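Local coordinates for glucoamylase (Thermoanaerobacterium thermosaccharolyticum, PDB 1LF6), which hydrolyses terminal alpha-1,4-linked glucose units from the non-reducing ends of starch-type chains, probably releasing beta-D-glucose, as a family 15 glycoside hydrolase, at residues A[57-61]-A[72-76]; A[151-157]-A[230-236]; A[486-490]-A[551-555]; A[501-507]-A[528-533]. All coordinates share one frame; numbering follows the deposited sequence.

Contact 1 (A[57-61]-A[72-76])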
loop_
_atom_site.group_PDB
_atom_site.type_symbol
_atom_site.label_atom_id
_atom_site.label_comp_id
_atom_site.label_asym_id
_atom_site.label_seq_id
_atom_site.Cartn_x
_atom_site.Cartn_y
_atom_site.Cartn_z
ATOM N N GLY A 57 1.333 16.686 5.483
ATOM C CA GLY A 57 0.346 17.518 6.146
ATOM C C GLY A 57 -0.926 17.801 5.380
ATOM O O GLY A 57 -1.719 18.653 5.780
ATOM N N ALA A 58 -1.149 17.086 4.286
ATOM C CA ALA A 58 -2.352 17.324 3.507
ATOM C C ALA A 58 -2.881 16.083 2.817
ATOM O O ALA A 58 -2.165 15.102 2.607
ATOM C CB ALA A 58 -2.091 18.418 2.474
ATOM N N ILE A 59 -4.159 16.137 2.479
ATOM C CA ILE A 59 -4.804 15.049 1.781
ATOM C C ILE A 59 -4.078 14.875 0.449
ATOM O O ILE A 59 -3.863 15.846 -0.277
ATOM C CB ILE A 59 -6.285 15.387 1.518
ATOM C CG1 ILE A 59 -7.068 15.299 2.831
ATOM C CG2 ILE A 59 -6.858 14.480 0.440
ATOM C CD1 ILE A 59 -8.475 15.868 2.757
ATOM N N SER A 60 -3.664 13.649 0.148
ATOM C CA SER A 60 -2.995 13.384 -1.116
ATOM C C SER A 60 -4.004 12.663 -2.015
ATOM O O SER A 60 -5.111 13.163 -2.221
ATOM C CB SER A 60 -1.727 12.544 -0.893
ATOM O OG SER A 60 -1.946 11.468 0.004
ATOM N N GLU A 61 -3.649 11.497 -2.541
ATOM C CA GLU A 61 -4.572 10.773 -3.411
ATOM C C GLU A 61 -5.884 10.378 -2.728
ATOM O O GLU A 61 -5.904 9.999 -1.554
ATOM C CB GLU A 61 -3.927 9.496 -3.963
ATOM C CG GLU A 61 -2.820 9.702 -4.982
ATOM C CD GLU A 61 -1.452 9.866 -4.348
ATOM O OE1 GLU A 61 -1.334 9.661 -3.128
ATOM O OE2 GLU A 61 -0.494 10.193 -5.080
ATOM N N VAL A 72 -7.865 12.239 -7.238
ATOM C CA VAL A 72 -7.301 13.452 -6.672
ATOM C C VAL A 72 -5.804 13.322 -6.418
ATOM O O VAL A 72 -5.322 12.264 -6.020
ATOM C CB VAL A 72 -8.005 13.783 -5.336
ATOM C CG1 VAL A 72 -7.433 15.055 -4.737
ATOM C CG2 VAL A 72 -9.505 13.912 -5.562
ATOM N N LYS A 73 -5.067 14.401 -6.651
ATOM C CA LYS A 73 -3.632 14.382 -6.420
ATOM C C LYS A 73 -3.366 14.983 -5.045
ATOM O O LYS A 73 -2.599 14.432 -4.252
ATOM C CB LYS A 73 -2.914 15.181 -7.510
ATOM C CG LYS A 73 -1.392 15.097 -7.471
ATOM C CD LYS A 73 -0.776 16.238 -6.687
ATOM C CE LYS A 73 0.744 16.233 -6.808
ATOM N NZ LYS A 73 1.363 17.424 -6.163
ATOM N N GLU A 74 -4.022 16.108 -4.765
ATOM C CA GLU A 74 -3.867 16.799 -3.492
ATOM C C GLU A 74 -4.975 17.802 -3.198
ATOM O O GLU A 74 -5.719 18.218 -4.083
ATOM C CB GLU A 74 -2.555 17.576 -3.445
ATOM C CG GLU A 74 -1.300 16.761 -3.308
ATOM C CD GLU A 74 -0.120 17.645 -2.972
ATOM O OE1 GLU A 74 0.092 18.638 -3.704
ATOM O OE2 GLU A 74 0.589 17.355 -1.979
ATOM N N ILE A 75 -5.052 18.182 -1.927
ATOM C CA ILE A 75 -5.994 19.181 -1.431
ATOM C C ILE A 75 -5.207 19.816 -0.292
ATOM O O ILE A 75 -5.081 19.230 0.786
ATOM C CB ILE A 75 -7.282 18.558 -0.859
ATOM C CG1 ILE A 75 -8.000 17.737 -1.929
ATOM C CG2 ILE A 75 -8.212 19.667 -0.375
ATOM C CD1 ILE A 75 -9.243 17.014 -1.424
ATOM N N LYS A 76 -4.656 21.000 -0.540
ATOM C CA LYS A 76 -3.849 21.677 0.464
ATOM C C LYS A 76 -4.214 23.140 0.672
ATOM O O LYS A 76 -4.936 23.744 -0.131
ATOM C CB LYS A 76 -2.371 21.586 0.078
ATOM C CG LYS A 76 -2.039 22.346 -1.202
ATOM C CD LYS A 76 -0.594 22.142 -1.622
ATOM C CE LYS A 76 -0.310 22.845 -2.944
ATOM N NZ LYS A 76 1.099 22.658 -3.378
HETATM O O HOH W 1 -5.749 18.697 3.408
#

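Contact 2 (A[151-157]-A[230-236])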
loop_
_atom_site.group_PDB
_atom_site.type_symbol
_atom_site.label_atom_id
_atom_site.label_comp_id
_atom_site.label_asym_id
_atom_site.label_seq_id
_atom_site.Cartn_x
_atom_site.Cartn_y
_atom_site.Cartn_z
ATOM N N LEU A 151 -6.278 32.901 3.636
ATOM C CA LEU A 151 -6.191 31.452 3.528
ATOM C C LEU A 151 -6.837 30.966 2.240
ATOM O O LEU A 151 -7.993 31.283 1.956
ATOM C CB LEU A 151 -6.876 30.795 4.728
ATOM C CG LEU A 151 -6.827 29.270 4.786
ATOM C CD1 LEU A 151 -5.396 28.800 5.001
ATOM C CD2 LEU A 151 -7.721 28.785 5.916
ATOM N N TYR A 152 -6.084 30.197 1.461
ATOM C CA TYR A 152 -6.595 29.674 0.202
ATOM C C TYR A 152 -6.492 28.154 0.145
ATOM O O TYR A 152 -5.550 27.560 0.670
ATOM C CB TYR A 152 -5.839 30.290 -0.980
ATOM C CG TYR A 152 -5.749 31.802 -0.933
ATOM C CD1 TYR A 152 -4.745 32.437 -0.205
ATOM C CD2 TYR A 152 -6.681 32.598 -1.603
ATOM C CE1 TYR A 152 -4.668 33.826 -0.143
ATOM C CE2 TYR A 152 -6.615 33.989 -1.546
ATOM C CZ TYR A 152 -5.606 34.596 -0.812
ATOM O OH TYR A 152 -5.539 35.970 -0.740
ATOM N N LEU A 153 -7.476 27.539 -0.500
ATOM C CA LEU A 153 -7.532 26.092 -0.651
ATOM C C LEU A 153 -7.276 25.747 -2.113
ATOM O O LEU A 153 -7.924 26.296 -3.007
ATOM C CB LEU A 153 -8.912 25.576 -0.230
ATOM C CG LEU A 153 -9.138 24.060 -0.250
ATOM C CD1 LEU A 153 -8.209 23.401 0.755
ATOM C CD2 LEU A 153 -10.590 23.746 0.086
ATOM N N ALA A 154 -6.331 24.841 -2.356
ATOM C CA ALA A 154 -5.996 24.425 -3.717
ATOM C C ALA A 154 -6.304 22.947 -3.906
ATOM O O ALA A 154 -5.652 22.084 -3.320
ATOM C CB ALA A 154 -4.525 24.697 -4.003
ATOM N N TYR A 155 -7.313 22.669 -4.724
ATOM C CA TYR A 155 -7.742 21.309 -5.016
ATOM C C TYR A 155 -7.232 20.898 -6.394
ATOM O O TYR A 155 -7.529 21.560 -7.387
ATOM C CB TYR A 155 -9.273 21.240 -4.982
ATOM C CG TYR A 155 -9.866 19.983 -5.577
ATOM C CD1 TYR A 155 -9.475 18.723 -5.131
ATOM C CD2 TYR A 155 -10.831 20.055 -6.585
ATOM C CE1 TYR A 155 -10.029 17.564 -5.670
ATOM C CE2 TYR A 155 -11.392 18.903 -7.128
ATOM C CZ TYR A 155 -10.985 17.660 -6.666
ATOM O OH TYR A 155 -11.541 16.520 -7.193
ATOM N N ASP A 156 -6.471 19.808 -6.457
ATOM C CA ASP A 156 -5.939 19.338 -7.733
ATOM C C ASP A 156 -6.561 18.015 -8.167
ATOM O O ASP A 156 -6.146 16.944 -7.726
ATOM C CB ASP A 156 -4.422 19.176 -7.653
ATOM C CG ASP A 156 -3.809 18.821 -8.991
ATOM O OD1 ASP A 156 -2.577 18.670 -9.050
ATOM O OD2 ASP A 156 -4.556 18.696 -9.987
ATOM N N PRO A 157 -7.567 18.071 -9.046
ATOM C CA PRO A 157 -8.195 16.830 -9.491
ATOM C C PRO A 157 -7.415 16.101 -10.581
ATOM O O PRO A 157 -6.922 16.717 -11.530
ATOM C CB PRO A 157 -9.559 17.299 -9.977
ATOM C CG PRO A 157 -9.244 18.632 -10.569
ATOM C CD PRO A 157 -8.309 19.244 -9.546
ATOM N N ILE A 230 -5.534 21.196 -14.395
ATOM C CA ILE A 230 -6.085 22.311 -13.646
ATOM C C ILE A 230 -5.931 22.235 -12.134
ATOM O O ILE A 230 -5.575 21.201 -11.573
ATOM C CB ILE A 230 -7.575 22.464 -13.963
ATOM C CG1 ILE A 230 -8.338 21.234 -13.469
ATOM C CG2 ILE A 230 -7.766 22.617 -15.467
ATOM C CD1 ILE A 230 -9.842 21.317 -13.654
ATOM N N ILE A 231 -6.211 23.362 -11.489
ATOM C CA ILE A 231 -6.157 23.485 -10.041
ATOM C C ILE A 231 -7.362 24.331 -9.626
ATOM O O ILE A 231 -7.504 25.485 -10.043
ATOM C CB ILE A 231 -4.857 24.172 -9.596
ATOM C CG1 ILE A 231 -3.661 23.328 -10.042
ATOM C CG2 ILE A 231 -4.861 24.368 -8.080
ATOM C CD1 ILE A 231 -2.332 23.932 -9.709
ATOM N N GLU A 232 -8.246 23.745 -8.833
ATOM C CA GLU A 232 -9.425 24.459 -8.384
ATOM C C GLU A 232 -9.118 25.132 -7.054
ATOM O O GLU A 232 -9.057 24.481 -6.014
ATOM C CB GLU A 232 -10.607 23.487 -8.285
ATOM C CG GLU A 232 -10.900 22.844 -9.634
ATOM C CD GLU A 232 -12.235 22.133 -9.709
ATOM O OE1 GLU A 232 -12.762 22.008 -10.839
ATOM O OE2 GLU A 232 -12.759 21.695 -8.659
ATOM N N GLY A 233 -8.888 26.442 -7.117
ATOM C CA GLY A 233 -8.559 27.211 -5.930
ATOM C C GLY A 233 -9.716 28.026 -5.389
ATOM O O GLY A 233 -10.657 28.356 -6.112
ATOM N N ALA A 234 -9.647 28.344 -4.102
ATOM C CA ALA A 234 -10.688 29.123 -3.453
ATOM C C ALA A 234 -10.140 29.768 -2.193
ATOM O O ALA A 234 -9.256 29.218 -1.534
ATOM C CB ALA A 234 -11.878 28.231 -3.109
ATOM N N GLU A 235 -10.656 30.946 -1.872
ATOM C CA GLU A 235 -10.234 31.653 -0.677
ATOM C C GLU A 235 -11.262 31.407 0.420
ATOM O O GLU A 235 -12.466 31.351 0.165
ATOM C CB GLU A 235 -10.100 33.153 -0.956
ATOM C CG GLU A 235 -9.866 34.007 0.289
ATOM C CD GLU A 235 -9.413 35.417 -0.050
ATOM O OE1 GLU A 235 -9.943 35.994 -1.023
ATOM O OE2 GLU A 235 -8.533 35.949 0.662
ATOM N N ILE A 236 -10.772 31.233 1.641
ATOM C CA ILE A 236 -11.640 30.994 2.781
ATOM C C ILE A 236 -11.849 32.323 3.501
ATOM O O ILE A 236 -10.882 33.002 3.851
ATOM C CB ILE A 236 -10.999 29.979 3.756
ATOM C CG1 ILE A 236 -10.643 28.689 3.008
ATOM C CG2 ILE A 236 -11.952 29.688 4.906
ATOM C CD1 ILE A 236 -11.830 27.980 2.387
HETATM O O HOH W 2 -8.773 34.063 3.271
HETATM O O HOH W 3 -7.593 37.108 -2.071
#

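Contact 3 (A[486-490]-A[551-555])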
loop_
_atom_site.group_PDB
_atom_site.type_symbol
_atom_site.label_atom_id
_atom_site.label_comp_id
_atom_site.label_asym_id
_atom_site.label_seq_id
_atom_site.Cartn_x
_atom_site.Cartn_y
_atom_site.Cartn_z
ATOM N N ASP A 486 18.363 -28.760 -2.124
ATOM C CA ASP A 486 19.778 -28.615 -1.823
ATOM C C ASP A 486 20.659 -28.798 -3.042
ATOM O O ASP A 486 21.540 -27.985 -3.302
ATOM C CB ASP A 486 20.195 -29.608 -0.734
ATOM C CG ASP A 486 19.633 -29.246 0.624
ATOM O OD1 ASP A 486 19.913 -29.968 1.602
ATOM O OD2 ASP A 486 18.910 -28.230 0.710
ATOM N N ASN A 487 20.425 -29.859 -3.802
ATOM C CA ASN A 487 21.255 -30.097 -4.974
ATOM C C ASN A 487 21.102 -29.042 -6.056
ATOM O O ASN A 487 22.010 -28.844 -6.856
ATOM C CB ASN A 487 20.987 -31.491 -5.538
ATOM C CG ASN A 487 21.844 -32.559 -4.864
ATOM O OD1 ASN A 487 22.149 -32.469 -3.672
ATOM N ND2 ASN A 487 22.222 -33.578 -5.621
ATOM N N LEU A 488 19.975 -28.341 -6.069
ATOM C CA LEU A 488 19.766 -27.314 -7.081
ATOM C C LEU A 488 20.100 -25.886 -6.651
ATOM O O LEU A 488 20.431 -25.056 -7.494
ATOM C CB LEU A 488 18.316 -27.349 -7.575
ATOM C CG LEU A 488 17.905 -28.568 -8.407
ATOM C CD1 LEU A 488 16.409 -28.542 -8.655
ATOM C CD2 LEU A 488 18.658 -28.564 -9.722
ATOM N N THR A 489 20.054 -25.595 -5.354
ATOM C CA THR A 489 20.280 -24.219 -4.914
ATOM C C THR A 489 21.372 -23.974 -3.879
ATOM O O THR A 489 21.736 -22.828 -3.620
ATOM C CB THR A 489 18.966 -23.620 -4.363
ATOM O OG1 THR A 489 18.617 -24.280 -3.141
ATOM C CG2 THR A 489 17.829 -23.817 -5.357
ATOM N N TYR A 490 21.891 -25.042 -3.284
ATOM C CA TYR A 490 22.929 -24.908 -2.270
ATOM C C TYR A 490 24.340 -25.045 -2.860
ATOM O O TYR A 490 24.757 -26.133 -3.254
ATOM C CB TYR A 490 22.704 -25.957 -1.174
ATOM C CG TYR A 490 23.616 -25.827 0.024
ATOM C CD1 TYR A 490 24.638 -26.751 0.252
ATOM C CD2 TYR A 490 23.440 -24.797 0.948
ATOM C CE1 TYR A 490 25.458 -26.654 1.375
ATOM C CE2 TYR A 490 24.253 -24.689 2.073
ATOM C CZ TYR A 490 25.258 -25.622 2.281
ATOM O OH TYR A 490 26.049 -25.530 3.401
ATOM N N LYS A 551 22.713 -26.070 6.834
ATOM C CA LYS A 551 22.752 -25.348 5.566
ATOM C C LYS A 551 22.111 -23.977 5.756
ATOM O O LYS A 551 22.542 -22.987 5.161
ATOM C CB LYS A 551 22.030 -26.134 4.464
ATOM C CG LYS A 551 22.743 -27.428 4.065
ATOM C CD LYS A 551 22.171 -28.006 2.783
ATOM C CE LYS A 551 22.964 -29.219 2.287
ATOM N NZ LYS A 551 22.869 -30.372 3.220
ATOM N N ILE A 552 21.077 -23.928 6.593
ATOM C CA ILE A 552 20.392 -22.676 6.900
ATOM C C ILE A 552 21.339 -21.772 7.692
ATOM O O ILE A 552 21.478 -20.588 7.391
ATOM C CB ILE A 552 19.123 -22.921 7.756
ATOM C CG1 ILE A 552 18.070 -23.666 6.923
ATOM C CG2 ILE A 552 18.580 -21.594 8.297
ATOM C CD1 ILE A 552 17.584 -22.899 5.706
ATOM N N LEU A 553 21.991 -22.335 8.708
ATOM C CA LEU A 553 22.921 -21.563 9.533
ATOM C C LEU A 553 24.078 -21.008 8.705
ATOM O O LEU A 553 24.478 -19.861 8.888
ATOM C CB LEU A 553 23.459 -22.432 10.680
ATOM C CG LEU A 553 22.511 -22.707 11.861
ATOM C CD1 LEU A 553 22.052 -21.392 12.471
ATOM C CD2 LEU A 553 21.310 -23.493 11.395
ATOM N N ASN A 554 24.603 -21.820 7.788
ATOM C CA ASN A 554 25.707 -21.396 6.937
ATOM C C ASN A 554 25.295 -20.208 6.070
ATOM O O ASN A 554 26.062 -19.264 5.874
ATOM C CB ASN A 554 26.151 -22.543 6.020
ATOM C CG ASN A 554 26.961 -23.607 6.746
ATOM O OD1 ASN A 554 27.192 -24.694 6.213
ATOM N ND2 ASN A 554 27.406 -23.296 7.956
ATOM N N THR A 555 24.079 -20.273 5.541
ATOM C CA THR A 555 23.568 -19.217 4.682
ATOM C C THR A 555 23.403 -17.938 5.496
ATOM O O THR A 555 23.749 -16.850 5.042
ATOM C CB THR A 555 22.212 -19.632 4.062
ATOM O OG1 THR A 555 22.363 -20.893 3.394
ATOM C CG2 THR A 555 21.741 -18.593 3.060
#

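Contact 4 (A[501-507]-A[528-533])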
loop_
_atom_site.group_PDB
_atom_site.type_symbol
_atom_site.label_atom_id
_atom_site.label_comp_id
_atom_site.label_asym_id
_atom_site.label_seq_id
_atom_site.Cartn_x
_atom_site.Cartn_y
_atom_site.Cartn_z
ATOM N N TYR A 501 26.480 -22.118 1.086
ATOM C CA TYR A 501 25.231 -21.395 1.346
ATOM C C TYR A 501 24.222 -21.508 0.209
ATOM O O TYR A 501 24.583 -21.809 -0.930
ATOM C CB TYR A 501 25.530 -19.908 1.569
ATOM C CG TYR A 501 26.422 -19.278 0.506
ATOM C CD1 TYR A 501 27.811 -19.273 0.645
ATOM C CD2 TYR A 501 25.874 -18.674 -0.633
ATOM C CE1 TYR A 501 28.634 -18.677 -0.316
ATOM C CE2 TYR A 501 26.689 -18.078 -1.599
ATOM C CZ TYR A 501 28.070 -18.080 -1.428
ATOM O OH TYR A 501 28.883 -17.449 -2.344
ATOM N N TYR A 502 22.949 -21.278 0.523
ATOM C CA TYR A 502 21.915 -21.279 -0.503
ATOM C C TYR A 502 22.120 -19.968 -1.251
ATOM O O TYR A 502 22.377 -18.931 -0.630
ATOM C CB TYR A 502 20.506 -21.261 0.101
ATOM C CG TYR A 502 20.057 -22.569 0.722
ATOM C CD1 TYR A 502 19.981 -22.719 2.105
ATOM C CD2 TYR A 502 19.720 -23.660 -0.079
ATOM C CE1 TYR A 502 19.583 -23.929 2.680
ATOM C CE2 TYR A 502 19.325 -24.873 0.482
ATOM C CZ TYR A 502 19.262 -25.002 1.865
ATOM O OH TYR A 502 18.912 -26.216 2.417
ATOM N N ILE A 503 22.023 -20.000 -2.576
ATOM C CA ILE A 503 22.179 -18.777 -3.341
ATOM C C ILE A 503 20.788 -18.234 -3.642
ATOM O O ILE A 503 19.794 -18.902 -3.376
ATOM C CB ILE A 503 22.954 -19.019 -4.661
ATOM C CG1 ILE A 503 22.188 -19.973 -5.587
ATOM C CG2 ILE A 503 24.330 -19.576 -4.333
ATOM C CD1 ILE A 503 22.947 -20.317 -6.894
ATOM N N ARG A 504 20.711 -17.022 -4.179
ATOM C CA ARG A 504 19.421 -16.432 -4.495
ATOM C C ARG A 504 18.670 -17.289 -5.508
ATOM O O ARG A 504 17.500 -17.630 -5.313
ATOM C CB ARG A 504 19.589 -15.026 -5.069
ATOM C CG ARG A 504 18.258 -14.395 -5.458
ATOM C CD ARG A 504 18.411 -13.033 -6.101
ATOM N NE ARG A 504 17.129 -12.543 -6.612
ATOM C CZ ARG A 504 16.992 -11.517 -7.446
ATOM N NH1 ARG A 504 15.782 -11.153 -7.857
ATOM N NH2 ARG A 504 18.066 -10.863 -7.876
ATOM N N ILE A 505 19.344 -17.634 -6.597
ATOM C CA ILE A 505 18.707 -18.441 -7.622
ATOM C C ILE A 505 19.738 -19.053 -8.571
ATOM O O ILE A 505 20.710 -18.405 -8.958
ATOM C CB ILE A 505 17.662 -17.584 -8.382
ATOM C CG1 ILE A 505 16.767 -18.471 -9.251
ATOM C CG2 ILE A 505 18.364 -16.510 -9.200
ATOM C CD1 ILE A 505 15.466 -17.803 -9.646
ATOM N N ALA A 506 19.533 -20.324 -8.899
ATOM C CA ALA A 506 20.422 -21.062 -9.792
ATOM C C ALA A 506 19.821 -21.097 -11.195
ATOM O O ALA A 506 18.620 -21.306 -11.353
ATOM C CB ALA A 506 20.616 -22.485 -9.269
ATOM N N GLY A 507 20.658 -20.899 -12.209
ATOM C CA GLY A 507 20.175 -20.906 -13.583
ATOM C C GLY A 507 20.210 -22.282 -14.225
ATOM O O GLY A 507 19.432 -22.577 -15.132
ATOM N N GLN A 528 25.984 -16.345 -10.464
ATOM C CA GLN A 528 24.913 -16.741 -9.556
ATOM C C GLN A 528 25.372 -16.982 -8.120
ATOM O O GLN A 528 24.639 -16.701 -7.175
ATOM C CB GLN A 528 24.190 -17.995 -10.093
ATOM C CG GLN A 528 25.087 -19.192 -10.339
ATOM C CD GLN A 528 24.310 -20.424 -10.777
ATOM O OE1 GLN A 528 23.212 -20.321 -11.322
ATOM N NE2 GLN A 528 24.889 -21.594 -10.553
ATOM N N LYS A 529 26.587 -17.491 -7.960
ATOM C CA LYS A 529 27.134 -17.782 -6.636
ATOM C C LYS A 529 27.520 -16.552 -5.811
ATOM O O LYS A 529 27.788 -16.669 -4.616
ATOM C CB LYS A 529 28.333 -18.725 -6.770
ATOM C CG LYS A 529 27.959 -20.100 -7.316
ATOM C CD LYS A 529 29.188 -20.935 -7.606
ATOM C CE LYS A 529 29.958 -20.376 -8.799
ATOM N NZ LYS A 529 31.173 -21.169 -9.054
ATOM N N GLU A 530 27.540 -15.379 -6.439
ATOM C CA GLU A 530 27.878 -14.141 -5.733
ATOM C C GLU A 530 26.638 -13.522 -5.094
ATOM O O GLU A 530 26.744 -12.606 -4.278
ATOM C CB GLU A 530 28.444 -13.088 -6.695
ATOM C CG GLU A 530 29.722 -13.431 -7.444
ATOM C CD GLU A 530 30.151 -12.290 -8.356
ATOM O OE1 GLU A 530 30.447 -11.194 -7.836
ATOM O OE2 GLU A 530 30.184 -12.476 -9.594
ATOM N N ILE A 531 25.465 -14.015 -5.471
ATOM C CA ILE A 531 24.218 -13.434 -4.979
ATOM C C ILE A 531 23.445 -14.225 -3.936
ATOM O O ILE A 531 23.017 -15.354 -4.195
ATOM C CB ILE A 531 23.258 -13.173 -6.162
ATOM C CG1 ILE A 531 24.029 -12.534 -7.330
ATOM C CG2 ILE A 531 22.108 -12.297 -5.720
ATOM C CD1 ILE A 531 24.662 -11.181 -7.022
ATOM N N VAL A 532 23.270 -13.634 -2.755
ATOM C CA VAL A 532 22.499 -14.271 -1.690
ATOM C C VAL A 532 21.242 -13.437 -1.449
ATOM O O VAL A 532 21.209 -12.245 -1.761
ATOM C CB VAL A 532 23.316 -14.432 -0.373
ATOM C CG1 VAL A 532 24.446 -15.420 -0.604
ATOM C CG2 VAL A 532 23.850 -13.090 0.111
ATOM N N ASP A 533 20.211 -14.072 -0.901
ATOM C CA ASP A 533 18.913 -13.433 -0.689
ATOM C C ASP A 533 18.278 -14.004 0.588
ATOM O O ASP A 533 18.162 -15.218 0.737
ATOM C CB ASP A 533 18.053 -13.754 -1.919
ATOM C CG ASP A 533 16.698 -13.076 -1.906
ATOM O OD1 ASP A 533 16.079 -12.975 -0.826
ATOM O OD2 ASP A 533 16.240 -12.668 -2.998
HETATM O O HOH W 4 20.493 -16.755 -0.045
HETATM O O HOH W 5 18.104 -17.548 -1.610
HETATM O O HOH W 6 14.915 -13.777 -5.250
HETATM O O HOH W 7 21.866 -16.270 -7.426
#

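Contact 1 (A[57-61]-A[72-76])
Ile-59 and Ile-75 are neighbours across two antiparallel strands, and their side chains run side by side in the same direction. Both adopt one conformer: CG1 stands anti to the carbonyl carbon (chi1 -73° in Ile-59, -59° in Ile-75) and the branch CG2 stands anti to the backbone N. In this shared rotamer the CG2 methyl of Ile-59 meets CD1 of Ile-75 at 3.9 Å, a branch of one residue lying against the tip of the other, while the two CB atoms sit 4.1 Å apart. Beneath these aliphatic groups, Ile-75 N donates to Ile-59 O at 3.1 Å through a bent bond. A water does the rest, accepting from Ile-59 N and donating to Ile-75 O at 2.8 Å, so a direct second bond is replaced by a bridge. The strands are the arms of a beta hairpin, 58-63 and 70-80, in the seven-stranded antiparallel sheet of the N-terminal beta sandwich, and Ile-59 also rests on Ile-124 of the facing sheet. Toward Val-72 the pairing changes character. The chain turns a corner at Lys-73, and Glu-61 CA lies 3.1 Å from Val-72 O, its C-H aimed nearly straight at 165°. Bent at chi2, the Glu-61 chain carries its carboxylate away to Lys-37 and the backbone N of Ala-33, while Ser-60 OG is hydrogen-bonded to Thr-53. At the other end the methyl CB of Ala-58 lies 4.0 Å from CB of Lys-76, whose extended chain goes on to a salt bridge with Asp-88.

Contact 2 (A[151-157]-A[230-236])
Leu-153 N donates to Ala-234 O at 2.7 Å, and the same oxygen receives a bent, weaker CA-H contact, Tyr-152 CA lying 3.2 Å from Ala-234 O. The ladder continues with Ala-234 N to Leu-153 O, then with Tyr-155 and Glu-232, which exchange N-H and carbonyl in both directions. On one face of this antiparallel pairing, Tyr-152, with CG beside the backbone N and anti to the carbonyl carbon (chi1 -50°), lays its ring alongside the extended chain of Glu-235: CD2 of Tyr-152 touches Glu-235 CB at 3.5 Å, CE2 meets the carboxylate carbon CD, and ring and carboxylate planes are only 26° apart. A water in the plane of the ring is hydrogen-bonded to Tyr-152 OH at 2.7 Å and donates to Glu-235 OE1 at 2.8 Å. A leucine in place of Tyr-152 would probably leave this water without its phenolic mate and the carboxylate of Glu-235 freer to turn. On the other face the Tyr-155 ring receives Glu-232 OE2 at its edge, in plane, 3.3 Å from Tyr-155 CD2, with the carboxylate turned 63° to the ring; Pro-157 CD lies over one ring face, toward the rim, and the phenol OH goes to Thr-188. Leu-151 CD2 packs beside CB of Ile-236 on this same face, turned to the sandwich interior: Leu-151 and Ile-236 pack on Phe-244, Leu-153 on Ile-246 and Tyr-155 on Leu-248, all of strand 243-251 in the second sheet. In its own sheet strand 150-157 runs between 70-80 and 230-236, and the latter bonds on to strand 198-203 through Ile-231 and Gly-202.

Contact 3 (A[486-490]-A[551-555])
Tyr-490, the first residue to leave the helical path after helix 468-489, comes with its CA 7.9 Å from that of Lys-551 near the start of helix 550-562, a spacing that only side chains bridge. Its CG stands anti to the backbone N (chi1 -173°), which sends the ring out from the helix end and beneath the lysine chain. Lys-551 lies across one face of that ring: CD sits over its centre, 3.6 Å from the centroid and 5° off the normal, a CH-pi contact, while CB and CG ride over the CE2 and CZ side and CE over CD1. Bent only at its last torsion, chi4 66°, the lysine ends beside Asp-486, where Lys-551 NZ and Asp-486 OD1 form a salt bridge at 3.4 Å. Asp-486 OD1 also lies 3.2 Å from Lys-551 CE, and the ammonium is too far from the ring for more than a weak cation-pi attraction. The aromatic face thus supports the methylene chain, and the aspartate probably steadies the charge at its end. Asp-486 is itself placed by its other oxygen, OD2, which accepts from Tyr-502 OH and pairs with Lys-545. On the far helix, Lys-551 O is gripped twice by Thr-555, by OG1 at 2.7 Å and by the backbone N at 3.1 Å, the two donors arriving from opposite faces of the carbonyl plane. The contact joins two helices of the (alpha/alpha) catalytic domain, and strand 501-502 is wedged into the same junction: Tyr-502 meets Tyr-490 edge-to-face and touches Lys-551 and Ile-552, while helix 600-612 packs Tyr-609 against Ile-552 and Leu-553.

Contact 4 (A[501-507]-A[528-533])
Tyr-501 holds its CG between the backbone N and the carbonyl carbon (chi1 49°), a torsion that turns the phenol toward the 3-10 segment 528-530, whereas Arg-504 puts CG anti to N (chi1 178°) and stretches to NE beside Asp-533. Tyr-501 OH donates to Lys-529 O at 2.6 Å, the acceptor lying in the ring plane, and Val-532 CG1 meets Tyr-501 CD2 at 3.6 Å. A phenylalanine here would probably leave Lys-529 O without this donor and the ring less firmly fixed in its turn. Midway along the segments, Arg-504 N donates to Ile-531 O at 2.8 Å. The amide oxygen OE1 of Gln-528, carried by an extended chain, accepts from Gly-507 N at 2.8 Å, nearly straight at 166°. Arg-504 CG packs on Asp-533 CB, but the charges meet only at long range, Arg-504 NE to Asp-533 OD2 3.7 Å, with the oxygen well out of the guanidinium plane. A water at the guanidinium edge closes that gap, accepting from Arg-504 NE at 2.9 Å and donating to Asp-533 OD2. Asp-533 also holds Trp-437 NE1 and, through OD1, Ser-535. Arg-504 NH1 makes salt bridges with Glu-439 and Glu-435, so the contact probably sets Arg-504 as a second-shell residue beside the catalytic base. Around it, strand 490-491 pairs with strand 501-502, and helix 550-562 backs Tyr-501 and Val-532 through Val-558.

Overall arrangement
Contacts 1 and 2 belong to one sheet of the N-terminal sandwich, where strands 70-80 and 150-157 are neighbours joined by Lys-76 O to Ala-154 N. Both are buried, but contact 2 is a regular ladder, whereas contact 1 has one bent backbone bond and a water bridge. About 43 Å from contact 1, centre to centre, contact 4 is equally buried but relies on irregular loops, a side-chain amide, a phenol and waters beside the probable catalytic residues. Contact 3 is the partly buried one and pairs helix ends by a lysine chain on a ring and by charge. It adjoins contact 4, their centres about 10 Å apart, through Tyr-502, which reaches both helices.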